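Local coordinates for protein type I site-specific restriction-modification system, R (Restriction) subunit (Vibrio vulnificus, PDB 3H1T) that is part of a putative HsdR restriction subunit whose helicase-like domains probably bind and hydrolyse ATP to move along DNA, at residues A[523-528]-A[534-539]. Numbering follows the deposited sequence.
Sequences LARVVN and KQIVGR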
loop_
_atom_site.group_PDB
_atom_site.type_symbol
_atom_site.label_atom_id
_atom_site.label_comp_id
_atom_site.label_asym_id
_atom_site.label_seq_id
_atom_site.Cartn_x
_atom_site.Cartn_y
_atom_site.Cartn_z
ATOM N N LEU A 523 -2.240 -2.698 -21.734
ATOM C CA LEU A 523 -1.020 -3.462 -22.000
ATOM C C LEU A 523 -0.739 -3.757 -23.483
ATOM O O LEU A 523 -1.467 -4.514 -24.127
ATOM C CB LEU A 523 -1.080 -4.792 -21.240
ATOM C CG LEU A 523 -1.093 -4.778 -19.718
ATOM C CD1 LEU A 523 -1.207 -6.207 -19.200
ATOM C CD2 LEU A 523 0.183 -4.148 -19.209
ATOM N N ALA A 524 0.323 -3.171 -24.017
ATOM C CA ALA A 524 0.683 -3.400 -25.413
ATOM C C ALA A 524 2.169 -3.653 -25.470
ATOM O O ALA A 524 2.855 -3.199 -26.374
ATOM C CB ALA A 524 0.329 -2.195 -26.264
ATOM N N ARG A 525 2.657 -4.401 -24.497
ATOM C CA ARG A 525 4.071 -4.683 -24.420
ATOM C C ARG A 525 4.358 -5.996 -23.730
ATOM O O ARG A 525 3.495 -6.583 -23.084
ATOM C CB ARG A 525 4.763 -3.572 -23.639
ATOM C CG ARG A 525 4.448 -3.625 -22.160
ATOM C CD ARG A 525 5.121 -2.506 -21.442
ATOM N NE ARG A 525 6.495 -2.376 -21.900
ATOM C CZ ARG A 525 7.530 -2.213 -21.094
ATOM N NH1 ARG A 525 7.342 -2.164 -19.783
ATOM N NH2 ARG A 525 8.748 -2.100 -21.596
ATOM N N VAL A 526 5.600 -6.429 -23.870
ATOM C CA VAL A 526 6.069 -7.640 -23.248
ATOM C C VAL A 526 6.485 -7.246 -21.845
ATOM O O VAL A 526 7.403 -6.444 -21.669
ATOM C CB VAL A 526 7.323 -8.217 -23.975
ATOM C CG1 VAL A 526 7.874 -9.412 -23.207
ATOM C CG2 VAL A 526 6.967 -8.617 -25.395
ATOM N N VAL A 527 5.777 -7.762 -20.851
ATOM C CA VAL A 527 6.139 -7.494 -19.468
ATOM C C VAL A 527 7.135 -8.604 -19.142
ATOM O O VAL A 527 6.818 -9.790 -19.274
ATOM C CB VAL A 527 4.922 -7.592 -18.543
ATOM C CG1 VAL A 527 5.364 -7.518 -17.090
ATOM C CG2 VAL A 527 3.957 -6.474 -18.850
ATOM N N ASN A 528 8.345 -8.234 -18.740
ATOM C CA ASN A 528 9.335 -9.257 -18.462
ATOM C C ASN A 528 9.535 -9.613 -16.997
ATOM O O ASN A 528 10.403 -10.428 -16.679
ATOM C CB ASN A 528 10.690 -8.889 -19.085
ATOM C CG ASN A 528 11.517 -10.130 -19.460
ATOM O OD1 ASN A 528 12.191 -10.737 -18.614
ATOM N ND2 ASN A 528 11.450 -10.516 -20.731
ATOM N N LYS A 534 3.049 -5.627 -11.632
ATOM C CA LYS A 534 2.347 -5.024 -10.507
ATOM C C LYS A 534 2.445 -3.506 -10.464
ATOM O O LYS A 534 1.559 -2.839 -9.929
ATOM C CB LYS A 534 2.852 -5.608 -9.190
ATOM C CG LYS A 534 2.477 -7.075 -8.997
ATOM C CD LYS A 534 2.457 -7.475 -7.530
ATOM C CE LYS A 534 2.370 -9.002 -7.359
ATOM N NZ LYS A 534 1.104 -9.632 -7.861
ATOM N N GLN A 535 3.530 -2.961 -11.003
ATOM C CA GLN A 535 3.713 -1.521 -11.048
ATOM C C GLN A 535 2.749 -0.966 -12.089
ATOM O O GLN A 535 2.143 0.090 -11.895
ATOM C CB GLN A 535 5.148 -1.165 -11.444
ATOM C CG GLN A 535 6.173 -1.316 -10.333
ATOM C CD GLN A 535 7.586 -1.058 -10.822
ATOM O OE1 GLN A 535 8.556 -1.204 -10.077
ATOM N NE2 GLN A 535 7.710 -0.665 -12.084
ATOM N N ILE A 536 2.605 -1.688 -13.195
ATOM C CA ILE A 536 1.718 -1.264 -14.259
ATOM C C ILE A 536 0.296 -1.269 -13.728
ATOM O O ILE A 536 -0.402 -0.248 -13.792
ATOM C CB ILE A 536 1.863 -2.178 -15.497
ATOM C CG1 ILE A 536 3.197 -1.878 -16.197
ATOM C CG2 ILE A 536 0.721 -1.957 -16.463
ATOM C CD1 ILE A 536 3.541 -2.827 -17.320
ATOM N N VAL A 537 -0.115 -2.401 -13.163
ATOM C CA VAL A 537 -1.459 -2.533 -12.603
ATOM C C VAL A 537 -1.735 -1.515 -11.483
ATOM O O VAL A 537 -2.867 -1.066 -11.298
ATOM C CB VAL A 537 -1.681 -3.986 -12.082
ATOM C CG1 VAL A 537 -3.016 -4.113 -11.381
ATOM C CG2 VAL A 537 -1.641 -4.950 -13.252
ATOM N N GLY A 538 -0.685 -1.131 -10.759
ATOM C CA GLY A 538 -0.828 -0.165 -9.690
ATOM C C GLY A 538 -1.029 1.260 -10.177
ATOM O O GLY A 538 -1.128 2.189 -9.370
ATOM N N ARG A 539 -1.075 1.455 -11.488
ATOM C CA ARG A 539 -1.286 2.792 -12.012
ATOM C C ARG A 539 -2.742 3.174 -11.830
ATOM O O ARG A 539 -3.092 4.360 -11.783
ATOM C CB ARG A 539 -0.955 2.876 -13.506
ATOM C CG ARG A 539 0.523 2.849 -13.848
ATOM C CD ARG A 539 1.318 3.718 -12.892
ATOM N NE ARG A 539 1.923 2.906 -11.840
ATOM C CZ ARG A 539 2.470 3.392 -10.731
ATOM N NH1 ARG A 539 2.493 4.697 -10.511
ATOM N NH2 ARG A 539 2.999 2.567 -9.838
#
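With CG1 anti to its carbonyl carbon (chi1 -73°) and the chain extended beyond it (chi2 173°), Ile536 reaches from helix 530-537 and points CD1 toward Leu523, Arg525 and Val527. Its CG2 branch meets CD2 of Leu523 at 3.6 Å, the closest approach between the segments, and the two side chains run obliquely to each other. CD1 of Ile536 lies 4.0 Å from CG2 of Val527, whose side chain passes it in the opposite direction, and 4.1 Å from CD2 of Leu523. The aliphatic CD of Arg525 comes within 4.4 Å of CD1 of Ile536, a looser touch, while its guanidinium is engaged by a salt bridge to Glu532 and a hydrogen bond to Gln507. Phe445 of the adjoining strand 441-446 also packs on Ile536. Within 534-539, Arg539 folds back on the helix end: NE donates a nearly straight bond to Gln535 O (2.8 Å, 169°). The contact packs helix 530-537 against the end of strand 518-524 and the following loop, within the beta-alpha-beta unit completed by strand 552-556 in the second RecA-like domain. No hydrogen bond links the segments, so this buried contact rests on van der Waals and hydrophobic packing around one isoleucine.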